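Local coordinates for Melibiose/raffinose/stachyose-binding protein MelE (Bacillus subtilis subsp. subtilis str. 168, PDB 4R6H) that binds melibiose, raffinose and stachyose as the solute-binding component of the ABC transporter MelEDC-MsmX, which imports these sugars, at residues 170-173 with 174-178; 227-230 with 231-235; 245-248 with 249-253; 378-381 with 382-385; 387-390 with 391-395. All coordinates share one frame; numbering follows the deposited sequence.

Interaction 1 (170-173 with 174-178); sequences LRTI and KEKSK
From L170 O to K174 N and from R171 O to E175 N the backbone makes regular i to i+4 hydrogen bonds, and K176 N to T172 O, at 2.8 Å, continues the series on the last turn of helix 163-177. The fourth bond, S177 N to I173 O, is doubled by the serine side chain. S177 OG donates to I173 O over 2.8 Å, and the two donors reach that oxygen from opposite faces of its carbonyl plane. The hydroxyl can do this because chi1 of 79° places it between the backbone N and carbonyl carbon, folded back on the preceding turn. S177 OG also bonds I181 N, tying the helix end to the chain leading into strand 182-185. At K178 the helix stops in a Schellman motif: phi turns positive, at 51°, and K178 N bonds E175 O at 3.3 Å.

On the outer surface T172 and K176 lie side by side, pointing the same way. T172 CG2 packs on K176 CG at 4.0 Å, and bends at chi2 and chi4 curl K176 NZ back to 3.9 Å from the same methyl, while T172 OG1 donates to K168 O in the preceding turn. E175 runs extended past R171 O, its CG 3.4 Å from that oxygen. Its carboxylate has the oppositely charged R171 nearby, NE to OE2 being 4.7 Å, too far for contact but probably mildly favourable. I173 faces inward, where its branched aliphatic chain packs on P183, A266 and F267 of the sheet.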
loop_
_atom_site.group_PDB
_atom_site.type_symbol
_atom_site.label_atom_id
_atom_site.label_comp_id
_atom_site.label_asym_id
_atom_site.label_seq_id
_atom_site.Cartn_x
_atom_site.Cartn_y
_atom_site.Cartn_z
ATOM N N LEU A 170 -16.031 -1.560 17.879
ATOM C CA LEU A 170 -15.075 -2.278 18.709
ATOM C C LEU A 170 -15.611 -2.466 20.113
ATOM O O LEU A 170 -15.496 -3.520 20.689
ATOM C CB LEU A 170 -13.709 -1.527 18.740
ATOM C CG LEU A 170 -13.035 -1.351 17.376
ATOM C CD1 LEU A 170 -11.679 -0.731 17.615
ATOM C CD2 LEU A 170 -12.911 -2.674 16.613
ATOM N N ARG A 171 -16.180 -1.384 20.663
ATOM C CA ARG A 171 -16.790 -1.460 22.004
ATOM C C ARG A 171 -17.919 -2.481 22.029
ATOM O O ARG A 171 -18.034 -3.275 22.973
ATOM C CB ARG A 171 -17.292 -0.078 22.437
ATOM C CG ARG A 171 -16.155 0.855 22.810
ATOM C CD ARG A 171 -16.566 1.915 23.838
ATOM N NE ARG A 171 -17.837 2.487 23.461
ATOM C CZ ARG A 171 -17.989 3.452 22.559
ATOM N NH1 ARG A 171 -19.206 3.862 22.275
ATOM N NH2 ARG A 171 -16.940 4.045 21.981
ATOM N N THR A 172 -18.715 -2.506 20.966
ATOM C CA THR A 172 -19.812 -3.496 20.880
ATOM C C THR A 172 -19.301 -4.921 20.884
ATOM O O THR A 172 -19.818 -5.819 21.560
ATOM C CB THR A 172 -20.649 -3.268 19.607
ATOM O OG1 THR A 172 -21.280 -1.989 19.690
ATOM C CG2 THR A 172 -21.696 -4.391 19.428
ATOM N N ILE A 173 -18.265 -5.172 20.095
ATOM C CA ILE A 173 -17.692 -6.500 20.036
ATOM C C ILE A 173 -17.141 -6.922 21.399
ATOM O O ILE A 173 -17.324 -8.073 21.834
ATOM C CB ILE A 173 -16.596 -6.528 18.920
ATOM C CG1 ILE A 173 -17.243 -6.395 17.541
ATOM C CG2 ILE A 173 -15.752 -7.772 18.965
ATOM C CD1 ILE A 173 -16.351 -5.739 16.493
ATOM N N LYS A 174 -16.457 -6.011 22.098
ATOM C CA LYS A 174 -15.919 -6.327 23.376
ATOM C C LYS A 174 -17.061 -6.688 24.339
ATOM O O LYS A 174 -16.956 -7.694 25.037
ATOM C CB LYS A 174 -15.052 -5.185 23.925
ATOM C CG LYS A 174 -14.556 -5.505 25.331
ATOM C CD LYS A 174 -13.675 -4.426 25.930
ATOM C CE LYS A 174 -14.456 -3.382 26.698
ATOM N NZ LYS A 174 -13.589 -2.484 27.551
ATOM N N GLU A 175 -18.103 -5.861 24.352
ATOM C CA GLU A 175 -19.279 -6.026 25.283
ATOM C C GLU A 175 -19.974 -7.370 24.984
ATOM O O GLU A 175 -20.125 -8.259 25.852
ATOM C CB GLU A 175 -20.231 -4.830 25.109
ATOM C CG GLU A 175 -19.818 -3.563 25.869
ATOM C CD GLU A 175 -20.223 -2.178 25.279
ATOM O OE1 GLU A 175 -21.078 -2.035 24.357
ATOM O OE2 GLU A 175 -19.657 -1.166 25.783
ATOM N N LYS A 176 -20.327 -7.565 23.727
ATOM C CA LYS A 176 -21.174 -8.710 23.355
ATOM C C LYS A 176 -20.407 -10.028 23.312
ATOM O O LYS A 176 -20.997 -11.087 23.557
ATOM C CB LYS A 176 -21.927 -8.438 22.044
ATOM C CG LYS A 176 -22.820 -7.207 22.046
ATOM C CD LYS A 176 -24.284 -7.484 22.353
ATOM C CE LYS A 176 -25.162 -6.332 21.878
ATOM N NZ LYS A 176 -25.046 -6.085 20.407
ATOM N N SER A 177 -19.101 -10.012 23.022
ATOM C CA SER A 177 -18.334 -11.232 22.968
ATOM C C SER A 177 -17.796 -11.620 24.346
ATOM O O SER A 177 -17.206 -12.675 24.492
ATOM C CB SER A 177 -17.166 -11.129 21.981
ATOM O OG SER A 177 -16.072 -10.430 22.537
ATOM N N LYS A 178 -18.009 -10.712 25.304
ATOM C CA LYS A 178 -17.512 -10.801 26.666
ATOM C C LYS A 178 -16.022 -11.080 26.695
ATOM O O LYS A 178 -15.542 -11.874 27.497
ATOM C CB LYS A 178 -18.313 -11.832 27.479
ATOM C CG LYS A 178 -19.393 -11.208 28.355
ATOM C CD LYS A 178 -20.780 -11.346 27.758
ATOM C CE LYS A 178 -21.833 -10.871 28.748
ATOM N NZ LYS A 178 -23.148 -11.515 28.497
#

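Interaction 2 (227-230 with 231-235); sequences KFTY and LSEIL
L231 CD1 sits over one face of the F228 ring, 4.1 Å from its centroid and displaced toward the rim, in the first of two CH-pi contacts at the start of helix 229-240. In the second, I234 CG1 lies in the same manner over a face of Y230, 3.9 Å from the centroid and 17° off the ring normal. The tyrosine ring reaches it because CG stands anti to the backbone N (chi1 175°), which swings the ring along the helix surface toward the next turn. Y230 CD2 adds an apolar contact with L231 CD2 at 3.9 Å. With an alanine at Y230, I234 CG1 would probably lose the ring face it packs on, and a gap would open beside L231.

The surroundings show a helix wedged between others, with L231 against F201 and I234 against Y197 of helix 192-206, and F228 against L408 of helix 401-420. Leucine and isoleucine suit these buried positions: their branched aliphatic ends lie over aromatic faces and bring no polar group to satisfy.

Separately, the T229 CG2 methyl lies beside the E233 carboxylate, 3.9 Å from CD. Among the hydrogen bonds, E233 N to T229 O and I234 N to Y230 O, both 2.9 Å, are regular helical ones. L231 N instead meets F228 O at 3.1 Å from above the carbonyl plane. A water lies 2.6 Å from S232 OG and donates a weak bond to F228 O; the buried serine hydroxyl also bonds Y198 OH, and T229 OG1 pairs with S405 OG.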
loop_
_atom_site.group_PDB
_atom_site.type_symbol
_atom_site.label_atom_id
_atom_site.label_comp_id
_atom_site.label_asym_id
_atom_site.label_seq_id
_atom_site.Cartn_x
_atom_site.Cartn_y
_atom_site.Cartn_z
ATOM N N LYS A 227 -1.282 18.433 15.445
ATOM C CA LYS A 227 -2.453 17.981 14.709
ATOM C C LYS A 227 -2.477 16.452 14.504
ATOM O O LYS A 227 -3.499 15.888 14.136
ATOM C CB LYS A 227 -2.511 18.698 13.346
ATOM C CG LYS A 227 -2.740 20.196 13.500
ATOM C CD LYS A 227 -2.784 20.948 12.187
ATOM C CE LYS A 227 -3.455 22.306 12.395
ATOM N NZ LYS A 227 -2.597 23.400 11.878
ATOM N N PHE A 228 -1.355 15.806 14.746
ATOM C CA PHE A 228 -1.215 14.370 14.572
ATOM C C PHE A 228 -1.578 13.644 15.875
ATOM O O PHE A 228 -1.795 12.428 15.861
ATOM C CB PHE A 228 0.227 14.030 14.196
ATOM C CG PHE A 228 0.395 12.728 13.434
ATOM C CD1 PHE A 228 0.192 12.720 12.080
ATOM C CD2 PHE A 228 0.809 11.550 14.069
ATOM C CE1 PHE A 228 0.379 11.565 11.346
ATOM C CE2 PHE A 228 0.979 10.383 13.330
ATOM C CZ PHE A 228 0.766 10.401 11.981
ATOM N N THR A 229 -1.609 14.347 17.014
ATOM C CA THR A 229 -1.764 13.690 18.303
ATOM C C THR A 229 -3.020 12.854 18.434
ATOM O O THR A 229 -3.035 11.818 19.133
ATOM C CB THR A 229 -1.720 14.759 19.448
ATOM O OG1 THR A 229 -0.529 15.545 19.291
ATOM C CG2 THR A 229 -1.757 14.158 20.803
ATOM N N TYR A 230 -4.048 13.340 17.752
ATOM C CA TYR A 230 -5.311 12.580 17.684
ATOM C C TYR A 230 -5.138 11.084 17.423
ATOM O O TYR A 230 -5.733 10.250 18.112
ATOM C CB TYR A 230 -6.205 13.197 16.609
ATOM C CG TYR A 230 -7.478 12.457 16.345
ATOM C CD1 TYR A 230 -8.590 12.642 17.132
ATOM C CD2 TYR A 230 -7.597 11.583 15.258
ATOM C CE1 TYR A 230 -9.793 11.980 16.867
ATOM C CE2 TYR A 230 -8.799 10.919 15.012
ATOM C CZ TYR A 230 -9.874 11.124 15.789
ATOM O OH TYR A 230 -11.034 10.431 15.515
ATOM N N LEU A 231 -4.269 10.745 16.467
ATOM C CA LEU A 231 -4.102 9.319 16.179
ATOM C C LEU A 231 -3.456 8.511 17.299
ATOM O O LEU A 231 -3.770 7.324 17.520
ATOM C CB LEU A 231 -3.311 9.112 14.880
ATOM C CG LEU A 231 -3.988 9.702 13.638
ATOM C CD1 LEU A 231 -3.036 9.604 12.465
ATOM C CD2 LEU A 231 -5.309 9.041 13.378
ATOM N N SER A 232 -2.564 9.165 18.035
ATOM C CA SER A 232 -1.979 8.503 19.180
ATOM C C SER A 232 -2.989 8.346 20.357
ATOM O O SER A 232 -2.978 7.331 21.072
ATOM C CB SER A 232 -0.752 9.270 19.653
ATOM O OG SER A 232 0.319 9.141 18.695
ATOM N N GLU A 233 -3.820 9.370 20.515
ATOM C CA GLU A 233 -4.891 9.311 21.514
ATOM C C GLU A 233 -5.863 8.173 21.221
ATOM O O GLU A 233 -6.222 7.416 22.132
ATOM C CB GLU A 233 -5.601 10.644 21.654
ATOM C CG GLU A 233 -4.714 11.643 22.386
ATOM C CD GLU A 233 -5.232 13.030 22.290
ATOM O OE1 GLU A 233 -5.636 13.435 21.194
ATOM O OE2 GLU A 233 -5.249 13.697 23.319
ATOM N N ILE A 234 -6.252 8.039 19.961
ATOM C CA ILE A 234 -7.154 6.962 19.583
ATOM C C ILE A 234 -6.515 5.597 19.869
ATOM O O ILE A 234 -7.112 4.690 20.437
ATOM C CB ILE A 234 -7.555 7.077 18.110
ATOM C CG1 ILE A 234 -8.463 8.290 17.846
ATOM C CG2 ILE A 234 -8.272 5.778 17.708
ATOM C CD1 ILE A 234 -9.761 8.304 18.660
ATOM N N LEU A 235 -5.240 5.444 19.511
ATOM C CA LEU A 235 -4.552 4.169 19.744
ATOM C C LEU A 235 -4.463 3.845 21.243
ATOM O O LEU A 235 -4.682 2.738 21.659
ATOM C CB LEU A 235 -3.163 4.173 19.077
ATOM C CG LEU A 235 -2.417 2.832 19.018
ATOM C CD1 LEU A 235 -3.292 1.763 18.385
ATOM C CD2 LEU A 235 -1.072 3.005 18.286
HETATM O O HOH W 1 0.734 11.365 17.353
#

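Interaction 3 (245-248 with 249-253); sequences NIDA and VTAKK
D247 O gathers the backbone of the following residues: T250 N donates to it over 2.9 Å, from above the carbonyl plane, and A251 N makes a weak bond of the same length. Preceding this, a tight turn runs from N245 to A248, closed by A248 N to N245 O. The side chains of N245 and D247 meet across that turn. N245 ND2 donates to D247 OD1 at 3.0 Å, nearly straight at 158°, with the acceptor in the amide plane but the amide above the carboxylate plane. With chi1 of D247 at 71°, the carboxylate lies back over the turn, and A251 CB packs against both side chains, 3.6 Å from N245 ND2 and 4.0 Å from D247 OD2. The same methyl is 3.5 Å from D247 O, so alanine's single carbon already meets three neighbours. A water joins D247 OD2 to T250 OG1, 2.8 Å from each. A leucine in place of D247 would probably leave the N245 amide without this acceptor and the water without one of its anchors. N245 OD1 bonds F186 N, tying the turn to the chain just beyond strand 182-185. This is a type I beta turn with an i to i+2 side-chain bond across it, in the loop between helices 229-240 and 256-261.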
loop_
_atom_site.group_PDB
_atom_site.type_symbol
_atom_site.label_atom_id
_atom_site.label_comp_id
_atom_site.label_asym_id
_atom_site.label_seq_id
_atom_site.Cartn_x
_atom_site.Cartn_y
_atom_site.Cartn_z
ATOM N N ASN A 245 -5.828 -6.300 20.996
ATOM C CA ASN A 245 -5.350 -7.438 21.708
ATOM C C ASN A 245 -4.417 -7.055 22.870
ATOM O O ASN A 245 -3.531 -6.219 22.734
ATOM C CB ASN A 245 -4.676 -8.472 20.797
ATOM C CG ASN A 245 -3.757 -7.885 19.730
ATOM O OD1 ASN A 245 -4.099 -6.912 19.066
ATOM N ND2 ASN A 245 -2.624 -8.525 19.517
ATOM N N ILE A 246 -4.636 -7.731 23.988
ATOM C CA ILE A 246 -3.842 -7.530 25.205
ATOM C C ILE A 246 -2.359 -7.774 24.980
ATOM O O ILE A 246 -1.531 -7.072 25.570
ATOM C CB ILE A 246 -4.399 -8.411 26.376
ATOM C CG1 ILE A 246 -3.780 -8.009 27.727
ATOM C CG2 ILE A 246 -4.182 -9.884 26.121
ATOM C CD1 ILE A 246 -4.154 -6.617 28.195
ATOM N N ASP A 247 -2.030 -8.718 24.093
ATOM C CA ASP A 247 -0.670 -9.098 23.752
ATOM C C ASP A 247 -0.117 -8.371 22.531
ATOM O O ASP A 247 0.796 -8.859 21.909
ATOM C CB ASP A 247 -0.551 -10.617 23.561
ATOM C CG ASP A 247 -1.247 -11.131 22.279
ATOM O OD1 ASP A 247 -2.143 -10.435 21.775
ATOM O OD2 ASP A 247 -0.864 -12.235 21.804
ATOM N N ALA A 248 -0.667 -7.201 22.206
ATOM C CA ALA A 248 -0.238 -6.476 20.991
ATOM C C ALA A 248 1.265 -6.311 20.887
ATOM O O ALA A 248 1.836 -6.588 19.822
ATOM C CB ALA A 248 -0.941 -5.145 20.854
ATOM N N VAL A 249 1.931 -5.937 21.980
ATOM C CA VAL A 249 3.387 -5.781 21.974
ATOM C C VAL A 249 4.180 -7.043 21.586
ATOM O O VAL A 249 5.272 -6.940 21.058
ATOM C CB VAL A 249 3.871 -5.237 23.369
ATOM C CG1 VAL A 249 5.328 -5.576 23.667
ATOM C CG2 VAL A 249 3.659 -3.736 23.434
ATOM N N THR A 250 3.645 -8.231 21.838
ATOM C CA THR A 250 4.340 -9.471 21.511
ATOM C C THR A 250 3.709 -10.297 20.384
ATOM O O THR A 250 4.276 -11.307 19.962
ATOM C CB THR A 250 4.448 -10.412 22.736
ATOM O OG1 THR A 250 3.163 -10.568 23.330
ATOM C CG2 THR A 250 5.388 -9.842 23.787
ATOM N N ALA A 251 2.575 -9.852 19.843
ATOM C CA ALA A 251 1.894 -10.650 18.812
ATOM C C ALA A 251 2.599 -10.551 17.484
ATOM O O ALA A 251 3.043 -9.487 17.059
ATOM C CB ALA A 251 0.475 -10.187 18.682
ATOM N N LYS A 252 2.710 -11.690 16.809
ATOM C CA LYS A 252 3.469 -11.836 15.612
ATOM C C LYS A 252 2.588 -11.996 14.378
ATOM O O LYS A 252 1.484 -12.532 14.430
ATOM C CB LYS A 252 4.426 -13.013 15.771
ATOM C CG LYS A 252 5.466 -12.691 16.826
ATOM C CD LYS A 252 6.544 -13.747 16.885
ATOM C CE LYS A 252 7.504 -13.422 18.026
ATOM N NZ LYS A 252 8.367 -14.587 18.336
ATOM N N LYS A 253 3.067 -11.500 13.236
ATOM C CA LYS A 253 2.332 -11.604 11.976
ATOM C C LYS A 253 1.956 -13.045 11.644
ATOM O O LYS A 253 0.913 -13.322 11.058
ATOM C CB LYS A 253 3.166 -11.011 10.842
ATOM C CG LYS A 253 3.341 -9.499 10.944
ATOM C CD LYS A 253 4.021 -8.920 9.698
ATOM C CE LYS A 253 5.331 -9.636 9.318
ATOM N NZ LYS A 253 6.446 -9.576 10.329
HETATM O O HOH W 2 0.831 -5.595 24.627
HETATM O O HOH W 3 1.890 -12.768 22.072
#

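Interaction 4 (378-381 with 382-385); sequences YLPN and GMWD
L379 and M383 cross at about a right angle, the leucine CD1 and the methionine CB meeting at 3.8 Å. The leucine gets there with CG beside the backbone N, chi1 -63°, which leaves its branch directed at the first turn of the following helix. P380 approaches M383 obliquely from the neighbouring position: ring atom CG of P380 lies 3.8 Å from M383 CG, and the P380 CD atom is almost as close. The methionine thus meets the aliphatic branch and the proline ring with its CB and CG methylenes, slim and unbranched, while bends at chi2 (-65°) and chi3 fold the rest of the chain compactly.

These side chains meet because the chain doubles back in a type II turn from P380 to M383, closed by M383 N donating to P380 O over 3.2 Å. G382 occupies the third position of the turn and is also the N-cap of helix 383-395. Its phi is 112°, where a side chain would be jammed against N381 O, so glycine is the natural residue. Proline ahead of N381 stiffens the approach, its own phi being set by the ring.

The CB of N381 leaves away from the segment that follows, and ND2 bonds E76 OE2, linking the loop to helix 75-84. Toward helix 401-420, P380 rests on Y412 and L415 and M383 on L415, while W225 touches both L379 and M383.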
loop_
_atom_site.group_PDB
_atom_site.type_symbol
_atom_site.label_atom_id
_atom_site.label_comp_id
_atom_site.label_asym_id
_atom_site.label_seq_id
_atom_site.Cartn_x
_atom_site.Cartn_y
_atom_site.Cartn_z
ATOM N N TYR A 378 3.928 12.814 1.608
ATOM C CA TYR A 378 3.880 13.963 2.521
ATOM C C TYR A 378 4.977 14.022 3.576
ATOM O O TYR A 378 5.128 15.058 4.216
ATOM C CB TYR A 378 2.484 14.045 3.163
ATOM C CG TYR A 378 1.420 14.332 2.147
ATOM C CD1 TYR A 378 1.349 15.593 1.560
ATOM C CD2 TYR A 378 0.512 13.373 1.722
ATOM C CE1 TYR A 378 0.415 15.889 0.585
ATOM C CE2 TYR A 378 -0.433 13.646 0.764
ATOM C CZ TYR A 378 -0.478 14.906 0.170
ATOM O OH TYR A 378 -1.427 15.211 -0.790
ATOM N N LEU A 379 5.750 12.935 3.755
ATOM C CA LEU A 379 6.768 12.833 4.761
ATOM C C LEU A 379 8.120 12.550 4.116
ATOM O O LEU A 379 8.196 11.861 3.072
ATOM C CB LEU A 379 6.436 11.704 5.754
ATOM C CG LEU A 379 5.152 11.905 6.562
ATOM C CD1 LEU A 379 4.958 10.805 7.537
ATOM C CD2 LEU A 379 5.113 13.268 7.264
ATOM N N PRO A 380 9.182 13.043 4.748
ATOM C CA PRO A 380 10.508 12.685 4.237
ATOM C C PRO A 380 10.792 11.197 4.396
ATOM O O PRO A 380 10.288 10.524 5.304
ATOM C CB PRO A 380 11.446 13.501 5.120
ATOM C CG PRO A 380 10.687 13.770 6.378
ATOM C CD PRO A 380 9.255 13.883 5.956
ATOM N N ASN A 381 11.607 10.678 3.486
ATOM C CA ASN A 381 11.986 9.297 3.530
ATOM C C ASN A 381 12.624 8.965 4.864
ATOM O O ASN A 381 13.483 9.712 5.357
ATOM C CB ASN A 381 12.969 9.022 2.374
ATOM C CG ASN A 381 13.273 7.552 2.194
ATOM O OD1 ASN A 381 12.444 6.681 2.458
ATOM N ND2 ASN A 381 14.469 7.271 1.707
ATOM N N GLY A 382 12.193 7.848 5.466
ATOM C CA GLY A 382 12.629 7.460 6.782
ATOM C C GLY A 382 11.523 7.533 7.834
ATOM O O GLY A 382 11.671 6.980 8.904
ATOM N N MET A 383 10.427 8.224 7.534
ATOM C CA MET A 383 9.380 8.430 8.566
ATOM C C MET A 383 8.539 7.171 8.831
ATOM O O MET A 383 7.955 7.032 9.892
ATOM C CB MET A 383 8.473 9.611 8.213
ATOM C CG MET A 383 9.103 10.967 8.466
ATOM S SD MET A 383 9.452 11.369 10.192
ATOM C CE MET A 383 7.778 11.712 10.809
ATOM N N TRP A 384 8.503 6.237 7.887
ATOM C CA TRP A 384 7.779 4.971 8.100
ATOM C C TRP A 384 8.272 4.247 9.326
ATOM O O TRP A 384 7.507 3.822 10.176
ATOM C CB TRP A 384 7.870 4.083 6.862
ATOM C CG TRP A 384 7.347 2.699 7.037
ATOM C CD1 TRP A 384 8.073 1.551 7.306
ATOM C CD2 TRP A 384 5.973 2.296 6.990
ATOM N NE1 TRP A 384 7.228 0.460 7.372
ATOM C CE2 TRP A 384 5.942 0.880 7.162
ATOM C CE3 TRP A 384 4.784 2.962 6.712
ATOM C CZ2 TRP A 384 4.741 0.151 7.145
ATOM C CZ3 TRP A 384 3.613 2.252 6.682
ATOM C CH2 TRP A 384 3.597 0.848 6.891
ATOM N N ASP A 385 9.594 4.118 9.443
ATOM C CA ASP A 385 10.156 3.434 10.588
ATOM C C ASP A 385 9.867 4.192 11.897
ATOM O O ASP A 385 9.619 3.577 12.905
ATOM C CB ASP A 385 11.664 3.205 10.402
ATOM C CG ASP A 385 11.989 1.963 9.552
ATOM O OD1 ASP A 385 11.125 1.087 9.335
ATOM O OD2 ASP A 385 13.144 1.856 9.108
#

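Interaction 5 (387-390 with 391-395); sequences LGTV and GQELA
V390 and G391 are the two residues most enclosed by this contact, at the middle of helix 383-395, with T389 next to them. V390 O accepts L394 N at 2.8 Å, and V390 CG2 stands only 3.3 Å from G391 N, since chi1 of -60° sets that methyl between the backbone N and the carbonyl carbon. The beta-branched side chain packs on I404 and L408 of helix 401-420 and on Y198 of helix 192-206. G391 N bonds L387 O over 3.1 Å. The glycine is buried, and a CB on it would lie 3.4 Å from L387 O and 3.6 Å from G388 O.

T389 lies toward the partly exposed side. Its CG2 runs alongside E393, pointing the same way, and comes to 3.7 Å from OE1, while E393 N donates to T389 O at 2.9 Å. The methyl stands anti to the backbone N (chi1 -74°), which leaves OG1 placed to bond D385 O and K191 NZ. Q392, on the same side, uses NE2 to bond G188 O.

The chemistry is thus divided: backbone bonds hold the turns, the V390 methyls fill the apolar side against I404, L408 and Y198, and the threonine hydroxyl accepts from K191 NZ, which fits its own proton going to D385 O, so that one polar group is satisfied both ways.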
loop_
_atom_site.group_PDB
_atom_site.type_symbol
_atom_site.label_atom_id
_atom_site.label_comp_id
_atom_site.label_asym_id
_atom_site.label_seq_id
_atom_site.Cartn_x
_atom_site.Cartn_y
_atom_site.Cartn_z
ATOM N N LEU A 387 7.241 6.127 12.509
ATOM C CA LEU A 387 5.813 5.888 12.884
ATOM C C LEU A 387 5.655 4.532 13.601
ATOM O O LEU A 387 4.916 4.395 14.554
ATOM C CB LEU A 387 4.923 5.967 11.631
ATOM C CG LEU A 387 4.799 7.343 10.970
ATOM C CD1 LEU A 387 4.117 7.180 9.621
ATOM C CD2 LEU A 387 4.076 8.350 11.851
ATOM N N GLY A 388 6.348 3.517 13.089
ATOM C CA GLY A 388 6.298 2.202 13.704
ATOM C C GLY A 388 6.859 2.208 15.115
ATOM O O GLY A 388 6.224 1.686 16.044
ATOM N N THR A 389 8.024 2.856 15.253
ATOM C CA THR A 389 8.722 3.065 16.529
ATOM C C THR A 389 7.803 3.658 17.580
ATOM O O THR A 389 7.633 3.106 18.668
ATOM C CB THR A 389 9.955 4.029 16.380
ATOM O OG1 THR A 389 11.030 3.368 15.717
ATOM C CG2 THR A 389 10.421 4.558 17.692
ATOM N N VAL A 390 7.201 4.789 17.262
ATOM C CA VAL A 390 6.429 5.501 18.277
ATOM C C VAL A 390 5.178 4.709 18.653
ATOM O O VAL A 390 4.747 4.692 19.809
ATOM C CB VAL A 390 6.105 6.966 17.907
ATOM C CG1 VAL A 390 7.401 7.755 17.709
ATOM C CG2 VAL A 390 5.156 7.096 16.717
ATOM N N GLY A 391 4.584 4.036 17.663
ATOM C CA GLY A 391 3.438 3.224 17.973
ATOM C C GLY A 391 3.773 2.056 18.868
ATOM O O GLY A 391 3.035 1.737 19.794
ATOM N N GLN A 392 4.931 1.422 18.630
ATOM C CA GLN A 392 5.340 0.329 19.472
ATOM C C GLN A 392 5.667 0.819 20.887
ATOM O O GLN A 392 5.319 0.169 21.894
ATOM C CB GLN A 392 6.559 -0.340 18.842
ATOM C CG GLN A 392 6.675 -1.791 19.149
ATOM C CD GLN A 392 7.769 -2.427 18.324
ATOM O OE1 GLN A 392 8.896 -1.893 18.234
ATOM N NE2 GLN A 392 7.458 -3.557 17.708
ATOM N N GLU A 393 6.290 1.993 20.984
ATOM C CA GLU A 393 6.563 2.568 22.288
ATOM C C GLU A 393 5.285 2.987 23.049
ATOM O O GLU A 393 5.206 2.894 24.271
ATOM C CB GLU A 393 7.556 3.736 22.155
ATOM C CG GLU A 393 8.956 3.265 21.820
ATOM C CD GLU A 393 9.992 4.326 22.097
ATOM O OE1 GLU A 393 10.066 5.252 21.296
ATOM O OE2 GLU A 393 10.737 4.190 23.091
ATOM N N LEU A 394 4.273 3.438 22.311
ATOM C CA LEU A 394 2.985 3.730 22.904
ATOM C C LEU A 394 2.397 2.429 23.447
ATOM O O LEU A 394 2.000 2.355 24.622
ATOM C CB LEU A 394 2.049 4.356 21.854
ATOM C CG LEU A 394 0.643 4.712 22.357
ATOM C CD1 LEU A 394 0.056 5.668 21.333
ATOM C CD2 LEU A 394 -0.325 3.526 22.521
ATOM N N ALA A 395 2.381 1.376 22.634
ATOM C CA ALA A 395 1.730 0.134 23.048
ATOM C C ALA A 395 2.435 -0.483 24.243
ATOM O O ALA A 395 1.810 -1.172 25.070
ATOM C CB ALA A 395 1.677 -0.874 21.898
#

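Along the chain the five contacts follow in series. Interactions 2 and 5 lie closest, centres 12 Å apart, and touch where L394 of helix 383-395 packs on S232 and L235 of helix 229-240, and L387 on F228. Interaction 4 opens that same helix 383-395 and interaction 5 continues it; L379 CD1 and L387 CD1 meet at 4.3 Å. Interaction 3, in the loop after helix 229-240, reaches the C-terminal end of helix 383-395 through V249 and A395. Interaction 1 stands apart, its centre 35 Å from that of interaction 4. Interactions 2 to 5 are thus joined through helix 383-395 in this sugar-binding protein, captured in an open conformation.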